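PDB 1L8R: dachshund homolog 1 from Homo sapiens, which regulates organ formation as a DNA-binding transcription factor acting with SIX and EYA proteins, here represented by its DACHbox-N domain with a winged-helix-like DNA-binding motif. Local coordinates for residues E26-P31 with I86-F91; I57-C62 with R82-S87. All blocks are in the same frame, centred on the assembly; numbering follows the deposited sequence.

In the fold
Both contacts are built on strand 84-87, which lies between strands 25-29 and 60-61 in an antiparallel five-stranded sheet of the DACHbox-N domain. Contact 1 is its pairing with 25-29, each strand running straight into a helix; contact 2 is its pairing with the edge strand 60-61. Their centres are 8 Å apart, and they share Ile-86 and Ser-87. They also touch directly: Leu-30 N lies 3.1 Å from Lys-84 O, probably a hydrogen bond, and Leu-27 CD1 packs 3.4 Å from Val-60 CG2, across strand 84-87. Contact 1 is the more deeply buried, whereas Val-61 of contact 2 is exposed.

Contact 1. Residues E26-P31 with I86-F91; sequences ELICLP and ISRKDF
Glu-26 OE2 sits over one face of the Arg-88 guanidinium, 3.1 Å above its plane and off toward the rim, while Leu-30 CD1 meets the Phe-91 ring at its edge, near the ring plane. These two contacts lie at the ends of an antiparallel strand pair in the sheet of the winged-helix-like domain. The Glu-26 OE2 to Arg-88 NH2 salt bridge, 3.2 Å, works by charge alone, since the oxygen lies well out of the guanidinium plane and no N-H points at it; the carboxylate is turned 45° from that plane. The directed bond of Arg-88 goes from NH1 to Asp-11 O on strand 8-12. Its aliphatic part crosses Ile-28 at about a right angle, with CG 3.8 Å from Ile-28 CG2. A methionine in place of Arg-88 would probably leave Glu-26 with no more than a long, weak ion pair to Lys-8, and the Asp-11 carbonyl without the NH1 donor. Between the strands, Ile-86 N donates to Ile-28 O at 3.1 Å, and Ile-28 N returns a bond to Ile-86 O, though the position of that oxygen is less certain. Leu-30, with CG anti to the backbone N (chi1 178°), brings CD1 to 3.8 Å from Ile-86 CD1. Ser-87 N-caps helix 88-99, its OG accepting from Asp-90 N at 3.1 Å.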
loop_
_atom_site.group_PDB
_atom_site.type_symbol
_atom_site.label_atom_id
_atom_site.label_comp_id
_atom_site.label_asym_id
_atom_site.label_seq_id
_atom_site.Cartn_x
_atom_site.Cartn_y
_atom_site.Cartn_z
ATOM N N GLU A 26 10.154 5.737 0.940
ATOM C CA GLU A 26 8.960 6.033 0.174
ATOM C C GLU A 26 8.046 4.813 0.227
ATOM O O GLU A 26 8.421 3.724 -0.209
ATOM C CB GLU A 26 9.326 6.350 -1.276
ATOM C CG GLU A 26 8.168 6.854 -2.104
ATOM C CD GLU A 26 8.607 7.338 -3.469
ATOM O OE1 GLU A 26 9.313 8.369 -3.535
ATOM O OE2 GLU A 26 8.249 6.687 -4.470
ATOM N N LEU A 27 6.847 5.002 0.756
ATOM C CA LEU A 27 5.901 3.904 0.869
ATOM C C LEU A 27 4.656 4.198 0.058
ATOM O O LEU A 27 4.273 5.355 -0.104
ATOM C CB LEU A 27 5.512 3.707 2.330
ATOM C CG LEU A 27 6.659 3.608 3.330
ATOM C CD1 LEU A 27 6.072 3.494 4.732
ATOM C CD2 LEU A 27 7.549 2.416 3.013
ATOM N N ILE A 28 4.027 3.154 -0.467
ATOM C CA ILE A 28 2.813 3.362 -1.227
ATOM C C ILE A 28 1.624 2.697 -0.546
ATOM O O ILE A 28 1.777 1.829 0.332
ATOM C CB ILE A 28 2.952 2.873 -2.704
ATOM C CG1 ILE A 28 3.278 1.381 -2.762
ATOM C CG2 ILE A 28 4.068 3.665 -3.394
ATOM C CD1 ILE A 28 4.706 1.060 -2.441
ATOM N N CYS A 29 0.438 3.136 -0.942
ATOM C CA CYS A 29 -0.811 2.632 -0.389
ATOM C C CYS A 29 -1.032 1.173 -0.793
ATOM O O CYS A 29 -1.273 0.873 -1.962
ATOM C CB CYS A 29 -1.951 3.510 -0.880
ATOM S SG CYS A 29 -3.560 2.948 -0.382
ATOM N N LEU A 30 -0.940 0.271 0.176
ATOM C CA LEU A 30 -1.097 -1.159 -0.088
ATOM C C LEU A 30 -2.439 -1.577 -0.696
ATOM O O LEU A 30 -2.466 -2.277 -1.715
ATOM C CB LEU A 30 -0.833 -1.964 1.186
ATOM C CG LEU A 30 -0.999 -3.486 1.075
ATOM C CD1 LEU A 30 -0.116 -4.025 -0.043
ATOM C CD2 LEU A 30 -0.642 -4.130 2.409
ATOM N N PRO A 31 -3.566 -1.166 -0.090
ATOM C CA PRO A 31 -4.866 -1.551 -0.656
ATOM C C PRO A 31 -5.038 -1.082 -2.094
ATOM O O PRO A 31 -5.634 -1.784 -2.918
ATOM C CB PRO A 31 -5.868 -0.893 0.288
ATOM C CG PRO A 31 -5.145 -0.879 1.588
ATOM C CD PRO A 31 -3.749 -0.454 1.190
ATOM N N ILE A 86 3.478 0.064 2.284
ATOM C CA ILE A 86 4.709 -0.718 2.175
ATOM C C ILE A 86 5.544 -0.156 1.031
ATOM O O ILE A 86 5.016 0.512 0.150
ATOM C CB ILE A 86 4.469 -2.244 1.959
ATOM C CG1 ILE A 86 3.679 -2.504 0.681
ATOM C CG2 ILE A 86 3.798 -2.843 3.198
ATOM C CD1 ILE A 86 3.683 -3.986 0.285
ATOM N N SER A 87 6.851 -0.398 1.063
ATOM C CA SER A 87 7.731 0.117 0.017
ATOM C C SER A 87 7.451 -0.537 -1.331
ATOM O O SER A 87 6.897 -1.635 -1.400
ATOM C CB SER A 87 9.199 -0.099 0.410
ATOM O OG SER A 87 9.525 -1.479 0.474
ATOM N N ARG A 88 7.826 0.134 -2.415
ATOM C CA ARG A 88 7.590 -0.441 -3.731
ATOM C C ARG A 88 8.368 -1.741 -3.894
ATOM O O ARG A 88 7.886 -2.674 -4.533
ATOM C CB ARG A 88 7.948 0.560 -4.834
ATOM C CG ARG A 88 6.846 1.592 -5.064
ATOM C CD ARG A 88 7.106 2.486 -6.265
ATOM N NE ARG A 88 8.322 3.279 -6.102
ATOM C CZ ARG A 88 8.647 4.311 -6.871
ATOM N NH1 ARG A 88 7.847 4.684 -7.862
ATOM N NH2 ARG A 88 9.772 4.974 -6.647
ATOM N N LYS A 89 9.555 -1.811 -3.296
ATOM C CA LYS A 89 10.371 -3.020 -3.377
ATOM C C LYS A 89 9.661 -4.162 -2.650
ATOM O O LYS A 89 9.651 -5.300 -3.120
ATOM C CB LYS A 89 11.746 -2.799 -2.743
ATOM C CG LYS A 89 12.737 -3.916 -3.053
ATOM C CD LYS A 89 14.064 -3.730 -2.324
ATOM C CE LYS A 89 14.008 -4.283 -0.908
ATOM N NZ LYS A 89 13.864 -5.769 -0.920
ATOM N N ASP A 90 9.076 -3.854 -1.495
ATOM C CA ASP A 90 8.360 -4.864 -0.729
ATOM C C ASP A 90 7.081 -5.274 -1.448
ATOM O O ASP A 90 6.646 -6.429 -1.358
ATOM C CB ASP A 90 8.043 -4.355 0.683
ATOM C CG ASP A 90 9.242 -4.450 1.621
ATOM O OD1 ASP A 90 10.216 -5.155 1.282
ATOM O OD2 ASP A 90 9.209 -3.835 2.707
ATOM N N PHE A 91 6.468 -4.343 -2.170
ATOM C CA PHE A 91 5.261 -4.705 -2.882
ATOM C C PHE A 91 5.641 -5.679 -3.994
ATOM O O PHE A 91 4.939 -6.650 -4.236
ATOM C CB PHE A 91 4.576 -3.498 -3.511
ATOM C CG PHE A 91 3.313 -3.856 -4.234
ATOM C CD1 PHE A 91 2.160 -4.176 -3.526
ATOM C CD2 PHE A 91 3.293 -3.951 -5.621
ATOM C CE1 PHE A 91 1.005 -4.594 -4.181
ATOM C CE2 PHE A 91 2.146 -4.368 -6.286
ATOM C CZ PHE A 91 0.999 -4.689 -5.567
HETATM O O HOH W 1 10.256 2.548 -1.824
#

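Contact 2. Residues I57-C62 with R82-S87; sequences ITPVVC and RCKLIS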
loop_
_atom_site.group_PDB
_atom_site.type_symbol
_atom_site.label_atom_id
_atom_site.label_comp_id
_atom_site.label_asym_id
_atom_site.label_seq_id
_atom_site.Cartn_x
_atom_site.Cartn_y
_atom_site.Cartn_z
ATOM N N ILE A 57 7.662 -9.111 6.181
ATOM C CA ILE A 57 7.420 -7.717 5.837
ATOM C C ILE A 57 6.312 -7.179 6.745
ATOM O O ILE A 57 5.185 -7.688 6.732
ATOM C CB ILE A 57 6.970 -7.568 4.366
ATOM C CG1 ILE A 57 8.080 -8.052 3.427
ATOM C CG2 ILE A 57 6.620 -6.117 4.074
ATOM C CD1 ILE A 57 7.659 -8.145 1.965
ATOM N N THR A 58 6.635 -6.164 7.541
ATOM C CA THR A 58 5.664 -5.556 8.446
ATOM C C THR A 58 5.278 -4.188 7.898
ATOM O O THR A 58 6.077 -3.251 7.924
ATOM C CB THR A 58 6.244 -5.378 9.863
ATOM O OG1 THR A 58 6.642 -6.653 10.384
ATOM C CG2 THR A 58 5.208 -4.764 10.790
ATOM N N PRO A 59 4.050 -4.060 7.376
ATOM C CA PRO A 59 3.537 -2.811 6.807
ATOM C C PRO A 59 3.438 -1.678 7.812
ATOM O O PRO A 59 3.169 -1.908 8.993
ATOM C CB PRO A 59 2.154 -3.208 6.290
ATOM C CG PRO A 59 2.318 -4.647 5.961
ATOM C CD PRO A 59 3.100 -5.161 7.139
ATOM N N VAL A 60 3.659 -0.459 7.332
ATOM C CA VAL A 60 3.549 0.728 8.169
ATOM C C VAL A 60 2.068 1.050 8.339
ATOM O O VAL A 60 1.281 0.945 7.398
ATOM C CB VAL A 60 4.264 1.938 7.521
ATOM C CG1 VAL A 60 3.752 3.244 8.123
ATOM C CG2 VAL A 60 5.772 1.807 7.715
ATOM N N VAL A 61 1.677 1.432 9.550
ATOM C CA VAL A 61 0.283 1.768 9.798
ATOM C C VAL A 61 0.016 3.251 9.560
ATOM O O VAL A 61 0.694 4.115 10.125
ATOM C CB VAL A 61 -0.136 1.407 11.241
ATOM C CG1 VAL A 61 -1.591 1.857 11.498
ATOM C CG2 VAL A 61 -0.022 -0.097 11.445
ATOM N N CYS A 62 -0.964 3.540 8.709
ATOM C CA CYS A 62 -1.342 4.914 8.394
ATOM C C CYS A 62 -1.938 5.610 9.599
ATOM O O CYS A 62 -2.733 5.022 10.333
ATOM C CB CYS A 62 -2.394 4.957 7.294
ATOM S SG CYS A 62 -1.754 4.691 5.651
ATOM N N ARG A 82 -8.929 2.319 8.190
ATOM C CA ARG A 82 -7.572 1.845 8.465
ATOM C C ARG A 82 -6.854 1.580 7.144
ATOM O O ARG A 82 -7.479 1.162 6.167
ATOM C CB ARG A 82 -7.592 0.538 9.266
ATOM C CG ARG A 82 -8.417 0.559 10.538
ATOM C CD ARG A 82 -8.303 -0.778 11.262
ATOM N NE ARG A 82 -8.640 -1.913 10.401
ATOM C CZ ARG A 82 -9.849 -2.148 9.895
ATOM N NH1 ARG A 82 -10.859 -1.329 10.161
ATOM N NH2 ARG A 82 -10.050 -3.204 9.117
ATOM N N CYS A 83 -5.545 1.819 7.110
ATOM C CA CYS A 83 -4.779 1.580 5.892
ATOM C C CYS A 83 -3.317 1.332 6.194
ATOM O O CYS A 83 -2.764 1.896 7.132
ATOM C CB CYS A 83 -4.887 2.772 4.940
ATOM S SG CYS A 83 -4.273 2.395 3.280
ATOM N N LYS A 84 -2.691 0.479 5.388
ATOM C CA LYS A 84 -1.281 0.167 5.556
ATOM C C LYS A 84 -0.471 0.566 4.335
ATOM O O LYS A 84 -1.000 0.661 3.224
ATOM C CB LYS A 84 -1.105 -1.317 5.868
ATOM C CG LYS A 84 -1.545 -1.651 7.290
ATOM C CD LYS A 84 -1.558 -3.135 7.557
ATOM C CE LYS A 84 -1.956 -3.412 8.998
ATOM N NZ LYS A 84 -2.170 -4.872 9.241
ATOM N N LEU A 85 0.817 0.811 4.566
ATOM C CA LEU A 85 1.739 1.242 3.528
ATOM C C LEU A 85 2.970 0.339 3.481
ATOM O O LEU A 85 3.454 -0.111 4.514
ATOM C CB LEU A 85 2.224 2.665 3.833
ATOM C CG LEU A 85 1.226 3.794 4.105
ATOM C CD1 LEU A 85 1.992 5.055 4.502
ATOM C CD2 LEU A 85 0.366 4.053 2.867
ATOM N N ILE A 86 3.478 0.064 2.284
ATOM C CA ILE A 86 4.709 -0.718 2.175
ATOM C C ILE A 86 5.544 -0.156 1.031
ATOM O O ILE A 86 5.016 0.512 0.150
ATOM C CB ILE A 86 4.469 -2.244 1.959
ATOM C CG1 ILE A 86 3.679 -2.504 0.681
ATOM C CG2 ILE A 86 3.798 -2.843 3.198
ATOM C CD1 ILE A 86 3.683 -3.986 0.285
ATOM N N SER A 87 6.851 -0.398 1.063
ATOM C CA SER A 87 7.731 0.117 0.017
ATOM C C SER A 87 7.451 -0.537 -1.331
ATOM O O SER A 87 6.897 -1.635 -1.400
ATOM C CB SER A 87 9.199 -0.099 0.410
ATOM O OG SER A 87 9.525 -1.479 0.474
HETATM O O HOH W 2 -4.523 2.913 9.797
#
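Val-60 and Leu-85 form an antiparallel hydrogen-bonded pair in which both backbone groups of each residue are used. Val-60 N donates to Leu-85 O at 2.8 Å, and Leu-85 N answers to Val-60 O at 2.9 Å, each donor lying in the plane of the carbonyl it meets. Val-60 O has a second, softer neighbour in the CA-H of Lys-84. One step along, Val-61 and Lys-84 make the non-hydrogen-bonded pair, and beyond it Cys-62 N reaches Cys-83 O at 2.9 Å, nearly along the C=O axis. Past the end of strand 60-61 a water takes over the ladder: it donates to Cys-62 O and accepts from Cys-83 N at 3.1 Å, so the last pair of polar groups is satisfied through solvent. On its other side strand 84-87 bonds to segment 26-31, where Lys-84 pairs with Leu-30.

Side chains pack around this ladder. Cys-62 SG, beside its own backbone N and anti to the carbonyl carbon (chi1 -77°), turns inward and lies 3.5 Å from Leu-85 CG and 3.7 Å from Cys-83 CB; Val-67 and Leu-70 of helix 64-73 also touch Cys-62. The Pro-59 ring runs alongside Ile-86, its CB 3.5 Å from Ile-86 CG2. The same CB meets the extended chain of Lys-84, whose ammonium makes a cation-pi contact with Tyr-49. A short strand set between helices 45-54 and 64-73 and paired with a later strand is consistent with the forkhead/winged-helix-like motif of the DACHbox-N domain.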